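Local coordinates for protein PsaO (Dunaliella salina, PDB 6SL5) that binds chlorophyll a and beta-carotene as a small membrane subunit of photosystem I, where it probably helps connect antenna pigments to the core, at residues V3-P8 with G77-T82; I39-A44 with D53-L58. All coordinates share one frame; numbering follows the deposited sequence.

Interaction 1. Residues V3-P8 with G77-T82; sequences VDPIVP and GFKGRT. With BCR (beta-carotene), chain B.
Val7 lays its isopropyl group over one face of the Phe78 ring, the two side chains meeting from opposite directions. CG1 of Val7 comes closest, 3.5 Å from Phe78 CE2 and equally near CD2, so the valine sits above one flank of the ring. The other methyl, Val7 CG2, reaches the same flank at 3.7 Å from Phe78 CE2. With Phe78 CG anti to the backbone N (chi1 -167°), the ring stands out from the helix to receive both methyls. On the other side of the ring plane lies beta-carotene, whose methyl C38 approaches Phe78 CE1 obliquely at 3.7 Å. The contact thus folds the N-terminal loop, which precedes helix 11-22, against the C-terminal end of the long helix 57-79 in the PsaO transmembrane domain. Beside the ring, Lys79 runs its aliphatic chain along Pro5, CG and CD both touching the proline CB; the Lys79 CG to Pro5 CB distance is 3.6 Å. Bends at chi2 (63°) and chi3 (68°) curl the lysine against the loop and bring its ammonium alongside the backbone between Pro5 and Val7. There NZ of Lys79 lies 3.3 Å from Val7 N, but both are donors and no bond forms between them. A weak hydrogen bond from Gln75 NE2 to Pro5 O adds a polar tie one turn earlier on the helix. Lys79 and Gly80 also touch a chlorophyll a, while Arg81 extends to the carotene end ring, where NH1 at the guanidinium edge lies 3.3 Å from C28 of the pigment.

Interaction 2. Residues I39-A44 with D53-L58; sequences IGQNLA and DDKFWL. With CLA (chlorophyll a), chain C.
Ile39 and Phe56 make the apolar part of this contact, their side chains crossing at about a right angle. CG2 of Ile39 meets the ring at its edge, in the ring plane, 3.4 Å from Phe56 CD1. The amide of Asn42 stands over one face of the same ring, the two planes 77° apart. At another part of its edge, Phe56 CE2 lies 3.7 Å from the ketone oxygen OBD of chlorophyll a, and this same carbon sits over the centre of the Trp57 indole face. Leu43 joins the pigment pocket through CD2, 3.6 Å from C5 in the phytyl tail. Trp57 is tied by NE1 to Gly49 O and meets an aromatic side chain of another protein chain edge-to-face.

The polar part gathers round Asp53. Its OD1 receives Lys55 NZ at 2.7 Å through the syn lone pair, a salt bridge within 53-58. Its OD2 accepts a weak hydrogen bond from Gln41 NE2 at 3.4 Å, with an N-H...O angle of 157° and the amide plane turned 64° from the carboxylate. Bends at chi3 and chi4 curl Lys55 back to Asp53 and set its ammonium beside the Gln41 amide. Replacing Lys55 with an alanine would probably leave Asp53 without its countercharge and its carboxylate freer to turn away from Gln41.

The helix 31-40 exit and the helix 57-79 entry are thus joined across the connecting loop by a largely apolar side next to chlorophyll and a charged side. Although Asp53 is buried, the Lys55 ammonium probably keeps its carboxylate ionised, which would favour the weak bond from the Gln41 N-H.

Interactions 1 and 2 fasten the two ends of helix 57-79: 53-58 leads into it, and 77-82 lies at its far end. Their centres are 35 Å apart, on opposite sides of the chain's centre, and their nearest atoms stay about 23 Å from each other, so neither touches the other directly. Along the sequence interaction 2 is nested within the span that interaction 1 closes. Both contacts border pigments, but different ones: interaction 1 adjoins beta-carotene and a chlorophyll a, whereas interaction 2 lines another chlorophyll a pocket, with Ile39 also reaching a further chlorophyll a.

Interaction 1. Residues V3-P8 with G77-T82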
# COMPACT_ATOMS: atom_id res chain seq x y z
N VAL M 3 32.84 45.61 19.08
CA VAL M 3 33.77 46.49 18.37
C VAL M 3 34.21 45.73 17.11
O VAL M 3 35.29 45.14 17.07
CB VAL M 3 34.98 46.91 19.24
CG1 VAL M 3 35.91 47.91 18.50
CG2 VAL M 3 34.55 47.56 20.54
N ASP M 4 33.37 45.74 16.09
CA ASP M 4 33.71 45.06 14.84
C ASP M 4 34.75 45.91 14.14
O ASP M 4 34.50 47.10 13.89
CB ASP M 4 32.48 44.80 13.99
CG ASP M 4 31.53 43.80 14.64
OD1 ASP M 4 31.92 43.23 15.68
OD2 ASP M 4 30.41 43.60 14.13
N PRO M 5 35.92 45.38 13.83
CA PRO M 5 37.02 46.15 13.27
C PRO M 5 36.80 46.83 11.93
O PRO M 5 36.69 46.19 10.87
CB PRO M 5 38.12 45.10 13.16
CG PRO M 5 37.73 43.97 14.01
CD PRO M 5 36.26 43.95 13.92
N ILE M 6 36.76 48.15 11.99
CA ILE M 6 36.58 48.99 10.82
C ILE M 6 37.54 50.17 10.94
O ILE M 6 37.61 50.83 11.97
CB ILE M 6 35.11 49.46 10.66
CG1 ILE M 6 34.98 50.45 9.50
CG2 ILE M 6 34.53 49.98 11.98
CD1 ILE M 6 35.14 49.80 8.14
N VAL M 7 38.30 50.40 9.88
CA VAL M 7 39.25 51.51 9.88
C VAL M 7 38.67 52.51 8.90
O VAL M 7 38.01 52.12 7.92
CB VAL M 7 40.67 51.01 9.52
CG1 VAL M 7 40.66 50.34 8.16
CG2 VAL M 7 41.71 52.13 9.57
N PRO M 8 38.84 53.82 9.11
CA PRO M 8 38.34 54.78 8.12
C PRO M 8 39.18 54.79 6.85
O PRO M 8 38.78 55.41 5.87
CB PRO M 8 38.41 56.12 8.86
CG PRO M 8 39.25 55.87 10.07
CD PRO M 8 39.03 54.45 10.43
N GLY M 77 42.73 42.07 4.13
CA GLY M 77 44.16 42.34 4.12
C GLY M 77 44.59 43.43 5.06
O GLY M 77 45.71 43.40 5.58
N PHE M 78 43.73 44.42 5.31
CA PHE M 78 44.10 45.49 6.22
C PHE M 78 43.98 45.05 7.65
O PHE M 78 44.89 45.23 8.46
CB PHE M 78 43.23 46.73 5.98
CG PHE M 78 43.75 47.98 6.65
CD1 PHE M 78 44.49 48.89 5.93
CD2 PHE M 78 43.49 48.25 8.00
CE1 PHE M 78 44.98 50.03 6.52
CE2 PHE M 78 43.98 49.38 8.60
CZ PHE M 78 44.72 50.28 7.87
N LYS M 79 42.83 44.48 8.00
CA LYS M 79 42.65 44.06 9.37
C LYS M 79 43.40 42.78 9.67
O LYS M 79 43.58 42.43 10.83
CB LYS M 79 41.17 43.91 9.65
CG LYS M 79 40.85 44.26 11.04
CD LYS M 79 41.16 45.72 11.29
CE LYS M 79 40.22 46.62 10.51
NZ LYS M 79 40.02 47.92 11.20
N GLY M 80 43.86 42.08 8.65
CA GLY M 80 44.64 40.88 8.86
C GLY M 80 46.08 41.16 9.24
O GLY M 80 46.78 40.24 9.65
N ARG M 81 46.53 42.41 9.11
CA ARG M 81 47.93 42.72 9.40
C ARG M 81 48.23 42.63 10.90
O ARG M 81 49.32 42.23 11.30
CB ARG M 81 48.26 44.12 8.87
CG ARG M 81 49.73 44.54 9.01
CD ARG M 81 50.65 43.81 8.05
NE ARG M 81 52.06 44.08 8.33
CZ ARG M 81 52.74 45.11 7.84
NH1 ARG M 81 52.14 45.98 7.03
NH2 ARG M 81 54.01 45.28 8.15
N THR M 82 47.27 42.97 11.76
CA THR M 82 47.48 42.92 13.21
C THR M 82 47.22 41.56 13.82
O THR M 82 47.77 41.23 14.86
CB THR M 82 46.57 43.93 13.92
OG1 THR M 82 45.21 43.60 13.66
CG2 THR M 82 46.84 45.33 13.42
C1 BCR B . 39.14 46.35 -15.78
C2 BCR B . 38.63 47.75 -15.96
C3 BCR B . 39.49 48.47 -16.93
C4 BCR B . 40.94 48.34 -16.54
C5 BCR B . 41.48 46.98 -16.48
C6 BCR B . 40.66 46.16 -15.84
C7 BCR B . 41.25 45.04 -15.11
C8 BCR B . 41.92 45.17 -13.98
C9 BCR B . 42.49 44.11 -13.23
C10 BCR B . 43.30 44.26 -12.05
C11 BCR B . 43.41 44.76 -10.73
C33 BCR B . 42.84 46.67 -17.06
C31 BCR B . 38.53 45.46 -16.84
C32 BCR B . 38.58 46.10 -14.40
C34 BCR B . 42.19 42.73 -13.73
C12 BCR B . 43.54 45.10 -9.58
C13 BCR B . 44.11 45.95 -8.62
C14 BCR B . 43.52 46.11 -7.41
C15 BCR B . 44.17 46.93 -6.45
C16 BCR B . 44.53 47.96 -5.69
C17 BCR B . 45.41 47.86 -4.74
C18 BCR B . 45.97 48.84 -4.04
C19 BCR B . 46.93 48.63 -2.94
C20 BCR B . 47.42 48.92 -1.73
C21 BCR B . 48.24 48.82 -0.56
C22 BCR B . 48.61 49.81 0.29
C23 BCR B . 49.42 49.50 1.46
C24 BCR B . 49.55 50.36 2.68
C25 BCR B . 50.39 49.98 3.83
C26 BCR B . 49.81 49.77 5.01
C27 BCR B . 50.48 48.86 6.02
C28 BCR B . 51.98 49.11 6.08
C29 BCR B . 52.55 50.08 5.04
C30 BCR B . 51.92 49.91 3.66
C35 BCR B . 45.40 46.66 -8.97
C36 BCR B . 45.59 50.20 -4.48
C37 BCR B . 48.35 51.27 0.16
C38 BCR B . 48.52 50.41 5.42
C39 BCR B . 52.44 48.63 2.99
C40 BCR B . 52.35 51.12 2.83

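Interaction 2. Residues I39-A44 with D53-L58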
# COMPACT_ATOMS: atom_id res chain seq x y z
N ILE M 39 24.62 55.22 -17.18
CA ILE M 39 23.70 55.50 -16.09
C ILE M 39 23.32 56.96 -16.11
O ILE M 39 22.34 57.33 -15.44
CB ILE M 39 24.20 55.23 -14.65
CG1 ILE M 39 25.32 56.21 -14.28
CG2 ILE M 39 24.53 53.79 -14.44
CD1 ILE M 39 25.92 56.09 -12.93
N GLY M 40 24.05 57.80 -16.85
CA GLY M 40 23.78 59.23 -16.92
C GLY M 40 22.43 59.60 -17.49
O GLY M 40 21.88 60.64 -17.13
N GLN M 41 21.88 58.76 -18.37
CA GLN M 41 20.58 59.00 -18.96
C GLN M 41 19.47 58.32 -18.17
O GLN M 41 18.31 58.35 -18.60
CB GLN M 41 20.57 58.54 -20.41
CG GLN M 41 21.26 57.21 -20.64
CD GLN M 41 20.35 56.03 -20.41
OE1 GLN M 41 19.13 56.15 -20.46
NE2 GLN M 41 20.95 54.87 -20.16
N ASN M 42 19.80 57.69 -17.06
CA ASN M 42 18.86 56.99 -16.20
C ASN M 42 19.02 57.46 -14.77
O ASN M 42 19.18 56.66 -13.85
CB ASN M 42 19.03 55.47 -16.32
CG ASN M 42 18.44 54.92 -17.58
OD1 ASN M 42 17.49 55.49 -18.12
ND2 ASN M 42 18.98 53.82 -18.07
N LEU M 43 19.00 58.78 -14.57
CA LEU M 43 19.12 59.38 -13.25
C LEU M 43 18.00 60.35 -12.91
O LEU M 43 17.80 60.64 -11.73
CB LEU M 43 20.45 60.14 -13.10
CG LEU M 43 21.80 59.41 -13.04
CD1 LEU M 43 22.87 60.27 -12.42
CD2 LEU M 43 21.73 58.07 -12.33
N ALA M 44 17.26 60.86 -13.90
CA ALA M 44 16.17 61.81 -13.65
C ALA M 44 14.80 61.13 -13.63
O ALA M 44 13.82 61.70 -14.10
CB ALA M 44 16.19 62.92 -14.68
N ASP M 53 18.48 47.60 -22.24
CA ASP M 53 19.59 48.49 -21.92
C ASP M 53 20.77 47.64 -21.46
O ASP M 53 20.98 47.43 -20.26
CB ASP M 53 19.19 49.50 -20.85
CG ASP M 53 19.93 50.81 -21.00
OD1 ASP M 53 20.68 50.94 -21.99
OD2 ASP M 53 19.77 51.71 -20.15
N ASP M 54 21.54 47.15 -22.43
CA ASP M 54 22.70 46.33 -22.09
C ASP M 54 23.81 47.16 -21.50
O ASP M 54 24.67 46.65 -20.77
CB ASP M 54 23.20 45.58 -23.33
CG ASP M 54 24.08 44.40 -22.98
OD1 ASP M 54 24.07 43.98 -21.81
OD2 ASP M 54 24.78 43.89 -23.88
N LYS M 55 23.82 48.47 -21.78
CA LYS M 55 24.88 49.31 -21.23
C LYS M 55 24.63 49.73 -19.79
O LYS M 55 25.56 50.22 -19.15
CB LYS M 55 25.09 50.54 -22.13
CG LYS M 55 23.84 51.37 -22.42
CD LYS M 55 24.15 52.72 -23.07
CE LYS M 55 23.15 53.80 -22.65
NZ LYS M 55 21.73 53.34 -22.74
N PHE M 56 23.43 49.59 -19.23
CA PHE M 56 23.21 50.03 -17.86
C PHE M 56 23.30 48.91 -16.83
O PHE M 56 24.14 48.97 -15.92
CB PHE M 56 21.85 50.74 -17.76
CG PHE M 56 21.33 50.91 -16.35
CD1 PHE M 56 21.96 51.75 -15.46
CD2 PHE M 56 20.19 50.25 -15.93
CE1 PHE M 56 21.49 51.92 -14.16
CE2 PHE M 56 19.70 50.41 -14.63
CZ PHE M 56 20.36 51.25 -13.76
N TRP M 57 22.45 47.90 -16.96
CA TRP M 57 22.40 46.80 -16.00
C TRP M 57 23.68 45.98 -15.96
O TRP M 57 24.18 45.67 -14.88
CB TRP M 57 21.23 45.89 -16.32
CG TRP M 57 19.93 46.47 -16.05
CD1 TRP M 57 18.98 46.79 -16.96
CD2 TRP M 57 19.38 46.79 -14.77
NE1 TRP M 57 17.87 47.30 -16.33
CE2 TRP M 57 18.10 47.30 -14.99
CE3 TRP M 57 19.86 46.69 -13.46
CZ2 TRP M 57 17.28 47.70 -13.95
CZ3 TRP M 57 19.05 47.10 -12.43
CH2 TRP M 57 17.77 47.61 -12.68
N LEU M 58 24.20 45.59 -17.13
CA LEU M 58 25.40 44.76 -17.19
C LEU M 58 26.60 45.48 -16.61
O LEU M 58 27.37 44.90 -15.82
CB LEU M 58 25.69 44.34 -18.64
CG LEU M 58 26.87 43.41 -18.93
CD1 LEU M 58 26.46 42.46 -19.99
CD2 LEU M 58 28.11 44.12 -19.41
MG CLA C . 11.07 53.28 -11.57
CHA CLA C . 14.37 52.41 -11.37
CHB CLA C . 11.40 55.27 -8.77
CHC CLA C . 7.93 54.15 -11.95
CHD CLA C . 10.73 51.18 -14.43
NA CLA C . 12.73 53.81 -10.20
C1A CLA C . 13.98 53.36 -10.26
C2A CLA C . 14.84 53.87 -9.12
C3A CLA C . 13.86 54.76 -8.36
C4A CLA C . 12.59 54.62 -9.14
CMA CLA C . 13.84 54.74 -6.83
CAA CLA C . 16.03 54.73 -9.53
CBA CLA C . 15.74 55.56 -10.77
CGA CLA C . 16.95 55.76 -11.67
O1A CLA C . 16.68 56.15 -12.79
O2A CLA C . 18.21 55.52 -11.30
NB CLA C . 9.86 54.53 -10.53
C1B CLA C . 10.15 55.24 -9.41
C2B CLA C . 8.97 55.94 -8.97
C3B CLA C . 7.99 55.62 -9.86
C4B CLA C . 8.58 54.72 -10.85
CMB CLA C . 8.86 56.84 -7.76
CAB CLA C . 6.59 56.10 -9.86
CBB CLA C . 5.42 55.16 -9.68
NC CLA C . 9.61 52.81 -13.01
C1C CLA C . 8.36 53.24 -12.94
C2C CLA C . 7.48 52.67 -13.99
C3C CLA C . 8.31 51.86 -14.71
C4C CLA C . 9.62 51.95 -14.09
CMC CLA C . 6.02 52.94 -14.20
CAC CLA C . 7.93 51.01 -15.90
CBC CLA C . 8.22 51.75 -17.18
ND CLA C . 12.16 52.08 -12.69
C1D CLA C . 11.98 51.30 -13.79
C2D CLA C . 13.20 50.62 -14.19
C3D CLA C . 14.10 51.07 -13.23
C4D CLA C . 13.48 51.94 -12.33
CMD CLA C . 13.58 49.66 -15.29
CAD CLA C . 15.48 50.96 -12.83
OBD CLA C . 16.26 50.17 -13.24
CBD CLA C . 15.74 51.84 -11.66
CGD CLA C . 16.30 51.01 -10.55
O1D CLA C . 15.63 50.15 -10.01
O2D CLA C . 17.56 51.19 -10.16
CED CLA C . 18.50 50.20 -10.55
C1 CLA C . 19.05 56.39 -10.46
C2 CLA C . 18.48 57.40 -9.50
C3 CLA C . 19.24 58.26 -8.80
C4 CLA C . 18.61 59.24 -7.86
C5 CLA C . 20.75 58.31 -8.89
C6 CLA C . 21.40 57.64 -7.69
C7 CLA C . 22.81 57.16 -8.06
C8 CLA C . 23.06 55.70 -7.68
C9 CLA C . 21.89 54.80 -8.07
C10 CLA C . 23.33 55.59 -6.18
C11 CLA C . 24.81 55.33 -5.90
C12 CLA C . 24.97 54.27 -4.82
C13 CLA C . 25.94 54.75 -3.75
C14 CLA C . 26.25 53.63 -2.76
C15 CLA C . 25.34 55.94 -3.03